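Local coordinates for protein halohydrin dehalogenase (PDB 4IY1) that probably catalyses the reversible dehalogenation of vicinal halohydrins to epoxides on a short-chain dehydrogenase/reductase fold, and binds chloride in this engineered form, at residues E95-R98 with D99-A103; L155-A158 with L159-L163. The protein carries 37 engineered substitutions. One frame throughout, in Å; residues are numbered along the deposited sequence.

Contact 1: residues E95-R98 with D99-A103. Engineered in segment 99-103: Asp-99 (natural residue Gly), Met-100 (natural residue Ala).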
ATOM      1  N   GLU B  95     -29.536   1.705   3.768  1.00 38.15           N
ATOM      2  CA  GLU B  95     -29.941   0.516   3.056  1.00 33.70           C
ATOM      3  C   GLU B  95     -29.304   0.405   1.665  1.00 31.56           C
ATOM      4  O   GLU B  95     -29.141  -0.693   1.137  1.00 38.57           O
ATOM      5  CB  GLU B  95     -31.480   0.453   2.978  1.00 41.39           C
ATOM      6  CG  GLU B  95     -32.007  -0.902   2.547  1.00 43.31           C
ATOM      7  CD  GLU B  95     -31.654  -2.018   3.520  1.00 48.95           C
ATOM      8  OE1 GLU B  95     -31.566  -1.760   4.738  1.00 51.41           O
ATOM      9  OE2 GLU B  95     -31.510  -3.175   3.070  1.00 62.59           O
ATOM     10  N   ASP B  96     -28.979   1.539   1.044  1.00 40.03           N
ATOM     11  CA  ASP B  96     -28.164   1.542  -0.196  1.00 39.19           C
ATOM     12  C   ASP B  96     -26.755   0.931   0.029  1.00 30.40           C
ATOM     13  O   ASP B  96     -26.218   0.224  -0.832  1.00 30.39           O
ATOM     14  CB  ASP B  96     -27.984   2.978  -0.739  1.00 37.98           C
ATOM     15  CG  ASP B  96     -29.305   3.683  -1.008  1.00 55.04           C
ATOM     16  OD1 ASP B  96     -30.081   3.197  -1.859  1.00 47.21           O
ATOM     17  OD2 ASP B  96     -29.552   4.746  -0.389  1.00 51.92           O
ATOM     18  N   TYR B  97     -26.093   1.339   1.100  1.00 28.68           N
ATOM     19  CA  TYR B  97     -24.773   0.777   1.386  1.00 27.99           C
ATOM     20  C   TYR B  97     -24.880  -0.732   1.635  1.00 23.32           C
ATOM     21  O   TYR B  97     -24.114  -1.498   1.061  1.00 24.92           O
ATOM     22  CB  TYR B  97     -24.099   1.503   2.550  1.00 26.95           C
ATOM     23  CG  TYR B  97     -22.639   1.108   2.811  1.00 25.52           C
ATOM     24  CD1 TYR B  97     -21.740   0.883   1.757  1.00 24.68           C
ATOM     25  CD2 TYR B  97     -22.153   1.045   4.107  1.00 29.21           C
ATOM     26  CE1 TYR B  97     -20.386   0.607   1.999  1.00 25.88           C
ATOM     27  CE2 TYR B  97     -20.807   0.795   4.365  1.00 28.74           C
ATOM     28  CZ  TYR B  97     -19.933   0.568   3.313  1.00 26.13           C
ATOM     29  OH  TYR B  97     -18.610   0.272   3.614  1.00 29.93           O
ATOM     30  N   ARG B  98     -25.949  -1.162   2.317  1.00 26.85           N
ATOM     31  CA  ARG B  98     -26.181  -2.606   2.543  1.00 29.36           C
ATOM     32  C   ARG B  98     -26.301  -3.368   1.233  1.00 27.43           C
ATOM     33  O   ARG B  98     -25.620  -4.373   1.040  1.00 27.80           O
ATOM     34  CB  ARG B  98     -27.431  -2.874   3.411  1.00 28.08           C
ATOM     35  CG  ARG B  98     -27.248  -2.605   4.896  1.00 32.15           C
ATOM     36  CD  ARG B  98     -28.398  -3.170   5.765  1.00 32.66           C
ATOM     37  NE  ARG B  98     -28.283  -2.712   7.154  1.00 30.57           N
ATOM     38  CZ  ARG B  98     -28.875  -1.623   7.640  1.00 32.65           C
ATOM     39  NH1 ARG B  98     -29.720  -0.930   6.895  1.00 43.00           N
ATOM     40  NH2 ARG B  98     -28.561  -1.178   8.848  1.00 35.18           N
ATOM     41  N   ASP B  99     -27.061  -2.825   0.281  1.00 29.42           N
ATOM     42  CA  ASP B  99     -27.185  -3.453  -1.038  1.00 38.64           C
ATOM     43  C   ASP B  99     -25.853  -3.468  -1.806  1.00 30.46           C
ATOM     44  O   ASP B  99     -25.561  -4.420  -2.526  1.00 34.65           O
ATOM     45  CB  ASP B  99     -28.255  -2.754  -1.896  1.00 38.20           C
ATOM     46  CG  ASP B  99     -29.662  -2.878  -1.321  1.00 49.26           C
ATOM     47  OD1 ASP B  99     -29.918  -3.775  -0.485  1.00 43.11           O
ATOM     48  OD2 ASP B  99     -30.508  -2.027  -1.676  1.00 54.09           O
ATOM     49  N   MET B 100     -25.121  -2.361  -1.760  1.00 32.09           N
ATOM     50  CA  MET B 100     -23.765  -2.298  -2.335  1.00 31.16           C
ATOM     51  C   MET B 100     -22.873  -3.411  -1.744  1.00 30.05           C
ATOM     52  O   MET B 100     -22.342  -4.255  -2.466  1.00 25.83           O
ATOM     53  CB  MET B 100     -23.160  -0.903  -2.088  1.00 39.39           C
ATOM     54  CG  MET B 100     -21.883  -0.562  -2.867  1.00 35.48           C
ATOM     55  SD  MET B 100     -22.132  -0.485  -4.640  1.00 45.70           S
ATOM     56  CE  MET B 100     -22.674   1.226  -4.776  1.00 40.07           C
ATOM     57  N   VAL B 101     -22.795  -3.477  -0.424  1.00 29.01           N
ATOM     58  CA  VAL B 101     -21.962  -4.497   0.221  1.00 24.28           C
ATOM     59  C   VAL B 101     -22.496  -5.914  -0.126  1.00 27.72           C
ATOM     60  O   VAL B 101     -21.741  -6.824  -0.492  1.00 24.71           O
ATOM     61  CB  VAL B 101     -21.897  -4.243   1.740  1.00 26.24           C
ATOM     62  CG1 VAL B 101     -21.209  -5.396   2.449  1.00 28.49           C
ATOM     63  CG2 VAL B 101     -21.151  -2.931   2.019  1.00 27.56           C
ATOM     64  N   GLU B 102     -23.813  -6.060  -0.127  1.00 25.76           N
ATOM     65  CA  GLU B 102     -24.405  -7.309  -0.555  1.00 27.88           C
ATOM     66  C   GLU B 102     -23.886  -7.739  -1.930  1.00 23.89           C
ATOM     67  O   GLU B 102     -23.361  -8.850  -2.079  1.00 26.69           O
ATOM     68  CB  GLU B 102     -25.941  -7.248  -0.500  1.00 29.43           C
ATOM     69  CG  GLU B 102     -26.585  -8.626  -0.643  1.00 34.85           C
ATOM     70  CD  GLU B 102     -26.290  -9.537   0.552  1.00 41.36           C
ATOM     71  OE1 GLU B 102     -26.122  -9.020   1.680  1.00 37.40           O
ATOM     72  OE2 GLU B 102     -26.216 -10.773   0.373  1.00 40.54           O
ATOM     73  N   ALA B 103     -23.947  -6.840  -2.924  1.00 30.61           N
ATOM     74  CA  ALA B 103     -23.542  -7.205  -4.315  1.00 25.86           C
ATOM     75  C   ALA B 103     -22.025  -7.405  -4.462  1.00 31.73           C
ATOM     76  O   ALA B 103     -21.582  -8.295  -5.193  1.00 29.66           O
ATOM     77  CB  ALA B 103     -24.057  -6.163  -5.340  1.00 27.33           C
TER

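Contact 2: residues L155-A158 with L159-L163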
ATOM      1  N   LEU B 155     -10.610  -9.311   1.338  1.00 23.40           N
ATOM      2  CA  LEU B 155     -11.097 -10.675   1.549  1.00 21.55           C
ATOM      3  C   LEU B 155     -10.289 -11.690   0.755  1.00 22.92           C
ATOM      4  O   LEU B 155      -9.883 -12.761   1.263  1.00 19.78           O
ATOM      5  CB  LEU B 155     -12.597 -10.777   1.240  1.00 20.58           C
ATOM      6  CG  LEU B 155     -13.162 -12.199   1.298  1.00 23.51           C
ATOM      7  CD1 LEU B 155     -13.105 -12.690   2.750  1.00 21.80           C
ATOM      8  CD2 LEU B 155     -14.587 -12.218   0.768  1.00 24.10           C
ATOM      9  N   ALA B 156      -9.904 -11.299  -0.449  1.00 23.64           N
ATOM     10  CA  ALA B 156      -9.082 -12.174  -1.275  1.00 22.39           C
ATOM     11  C   ALA B 156      -7.717 -12.380  -0.655  1.00 26.00           C
ATOM     12  O   ALA B 156      -7.132 -13.469  -0.735  1.00 22.03           O
ATOM     13  CB  ALA B 156      -8.929 -11.600  -2.694  1.00 21.28           C
ATOM     14  N   ASN B 157      -7.125 -11.288  -0.190  1.00 21.99           N
ATOM     15  CA  ASN B 157      -5.786 -11.376   0.320  1.00 20.20           C
ATOM     16  C   ASN B 157      -5.795 -12.201   1.634  1.00 25.65           C
ATOM     17  O   ASN B 157      -4.892 -13.010   1.894  1.00 26.27           O
ATOM     18  CB  ASN B 157      -5.240  -9.968   0.563  1.00 23.42           C
ATOM     19  CG  ASN B 157      -3.873  -9.986   1.213  1.00 26.82           C
ATOM     20  OD1 ASN B 157      -3.758  -9.927   2.450  1.00 28.81           O
ATOM     21  ND2 ASN B 157      -2.859 -10.289   0.411  1.00 24.83           N
ATOM     22  N   ALA B 158      -6.846 -12.031   2.428  1.00 24.98           N
ATOM     23  CA  ALA B 158      -6.949 -12.778   3.673  1.00 26.27           C
ATOM     24  C   ALA B 158      -7.186 -14.274   3.389  1.00 24.13           C
ATOM     25  O   ALA B 158      -6.543 -15.106   3.961  1.00 25.38           O
ATOM     26  CB  ALA B 158      -8.038 -12.216   4.565  1.00 21.49           C
ATOM     27  N   LEU B 159      -8.052 -14.593   2.446  1.00 25.56           N
ATOM     28  CA  LEU B 159      -8.283 -15.993   2.121  1.00 26.63           C
ATOM     29  C   LEU B 159      -7.008 -16.661   1.631  1.00 26.63           C
ATOM     30  O   LEU B 159      -6.774 -17.843   1.896  1.00 23.72           O
ATOM     31  CB  LEU B 159      -9.391 -16.126   1.074  1.00 20.79           C
ATOM     32  CG  LEU B 159     -10.733 -15.692   1.623  1.00 24.55           C
ATOM     33  CD1 LEU B 159     -11.800 -15.942   0.560  1.00 23.17           C
ATOM     34  CD2 LEU B 159     -10.991 -16.521   2.862  1.00 28.71           C
ATOM     35  N   SER B 160      -6.188 -15.931   0.873  1.00 26.03           N
ATOM     36  CA  SER B 160      -4.974 -16.552   0.354  1.00 24.59           C
ATOM     37  C   SER B 160      -4.188 -17.128   1.525  1.00 25.07           C
ATOM     38  O   SER B 160      -3.475 -18.134   1.360  1.00 20.16           O
ATOM     39  CB  SER B 160      -4.076 -15.561  -0.398  1.00 25.66           C
ATOM     40  OG  SER B 160      -3.485 -14.642   0.523  1.00 28.36           O
ATOM     41  N   LYS B 161      -4.158 -16.381   2.631  1.00 22.91           N
ATOM     42  CA  LYS B 161      -3.306 -16.767   3.756  1.00 28.78           C
ATOM     43  C   LYS B 161      -3.779 -18.045   4.433  1.00 25.24           C
ATOM     44  O   LYS B 161      -2.966 -18.849   4.833  1.00 25.19           O
ATOM     45  CB  LYS B 161      -3.092 -15.621   4.770  1.00 26.66           C
ATOM     46  CG  LYS B 161      -1.973 -14.671   4.339  1.00 30.00           C
ATOM     47  CD  LYS B 161      -2.129 -13.304   4.991  1.00 38.43           C
ATOM     48  CE  LYS B 161      -1.501 -12.202   4.147  1.00 37.53           C
ATOM     49  NZ  LYS B 161      -0.201 -12.632   3.550  1.00 39.90           N
ATOM     50  N   GLU B 162      -5.088 -18.239   4.511  1.00 31.89           N
ATOM     51  CA  GLU B 162      -5.625 -19.466   5.088  1.00 31.39           C
ATOM     52  C   GLU B 162      -5.682 -20.649   4.142  1.00 31.47           C
ATOM     53  O   GLU B 162      -5.351 -21.766   4.549  1.00 29.34           O
ATOM     54  CB  GLU B 162      -6.969 -19.218   5.772  1.00 33.20           C
ATOM     55  CG  GLU B 162      -8.187 -19.418   4.912  1.00 39.55           C
ATOM     56  CD  GLU B 162      -9.463 -19.314   5.713  1.00 40.70           C
ATOM     57  OE1 GLU B 162     -10.188 -20.331   5.788  1.00 38.10           O
ATOM     58  OE2 GLU B 162      -9.777 -18.206   6.215  1.00 37.10           O
ATOM     59  N   LEU B 163      -5.933 -20.399   2.848  1.00 28.94           N
ATOM     60  CA  LEU B 163      -6.082 -21.513   1.880  1.00 25.72           C
ATOM     61  C   LEU B 163      -4.780 -21.965   1.239  1.00 25.67           C
ATOM     62  O   LEU B 163      -4.740 -22.970   0.500  1.00 29.36           O
ATOM     63  CB  LEU B 163      -7.110 -21.203   0.798  1.00 24.60           C
ATOM     64  CG  LEU B 163      -8.527 -20.960   1.294  1.00 30.53           C
ATOM     65  CD1 LEU B 163      -9.423 -20.495   0.163  1.00 24.08           C
ATOM     66  CD2 LEU B 163      -9.100 -22.196   1.961  1.00 28.47           C
TER

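Contact 1: residues E95-R98 with D99-A103
Tyr-97 and Val-101 meet one turn apart on the first turns of helix 94-122, a long helix of the Rossmann-like fold that faces a second subunit here. Their side is the tightly packed one. CG2 of Val-101 lies over one face of the tyrosine ring in a CH-pi contact, 3.9 Å from the ring centroid and displaced toward the rim. The tyrosine can offer that face because its CG stands anti to the backbone N (chi1 -172°), which turns the CB-CG bond toward the following turn and leaves the face in reach of Val-101. A beta-branched valine suits the spot, filling it with a methyl group that needs no polar partner. Beneath the pair, Val-101 N reaches Tyr-97 O at 2.8 Å in a nearly straight bond. The tyrosine hydroxyl hydrogen-bonds Ser-147 of its own chain and Gln-105 of the second subunit, and Val-101 packs on its own counterpart there.

The solvent side is looser and charged. Glu-95 OE2 and OD1 of the engineered Asp-99 are 3.9 Å apart, like charges with carboxylate planes turned 74° from each other. Some of that repulsion is probably eased by Arg-98, whose long chain also reaches Glu-102 of the second subunit in a salt bridge. Within the helix, Arg-98 NH1 forms a salt bridge with Glu-95 OE1, 3.0 Å long, and meets it from above the carboxylate plane.

Contact 2: residues L155-A158 with L159-L163
Helix 143-163 is the crossover of a beta-alpha-beta unit between strands 126-130 and 170-175, and its last two turns form this contact. Between strand 126-130 and helix 94-122, near the second subunit, Leu-155 and Leu-159 meet one turn apart, CD1 of Leu-155 lying 4.0 Å from CG of Leu-159. Both touch Phe-129 of the strand, a buried setting that suits branched apolar side chains. Below them Leu-159 N donates to Leu-155 O at 2.8 Å.

Ser-160 turns its hydroxyl back on its own helix. With OG placed between the backbone N and the carbonyl carbon (chi1 70°), it donates to Asn-157 O at 2.6 Å, so a buried hydroxyl is satisfied within the helix. Replacing it with an alanine here would probably leave the Asn-157 carbonyl without this short bond. The lysine chain of Lys-161 slants across Asn-157, its CE 3.6 Å from Asn-157 OD1, while the amide nitrogen of the asparagine bonds Gly-234 O. The backbone slackens near the helix end: Ala-158 O receives weak bonds from Lys-161 N (3.0 Å) and Glu-162 N (3.5 Å). Ala-156, against Phe-129 and Ala-172, seats the helix across both strands, as in the beta-alpha-beta crossover of a Rossmann-like fold.

How the contacts relate
Contact 1 opens helix 94-122 and contact 2 closes helix 143-163, so the two sit at far ends of neighbouring helices of one fold. Their centres are 23 Å apart and their nearest atoms about 9 Å, without touching. The helices nevertheless connect them: Met-100 of contact 1 packs on Thr-144 of helix 143-163, and Leu-155 of contact 2 on Phe-109 of helix 94-122. Phe-109 of the second subunit meets the ring of Tyr-97, and Ser-147 of that subunit packs on Leu-155. Contact 2 also reaches a third subunit, through weak hydrogen bonds of Lys-161. Both lie where helices of the Rossmann-like fold meet a second subunit of the four-chain assembly.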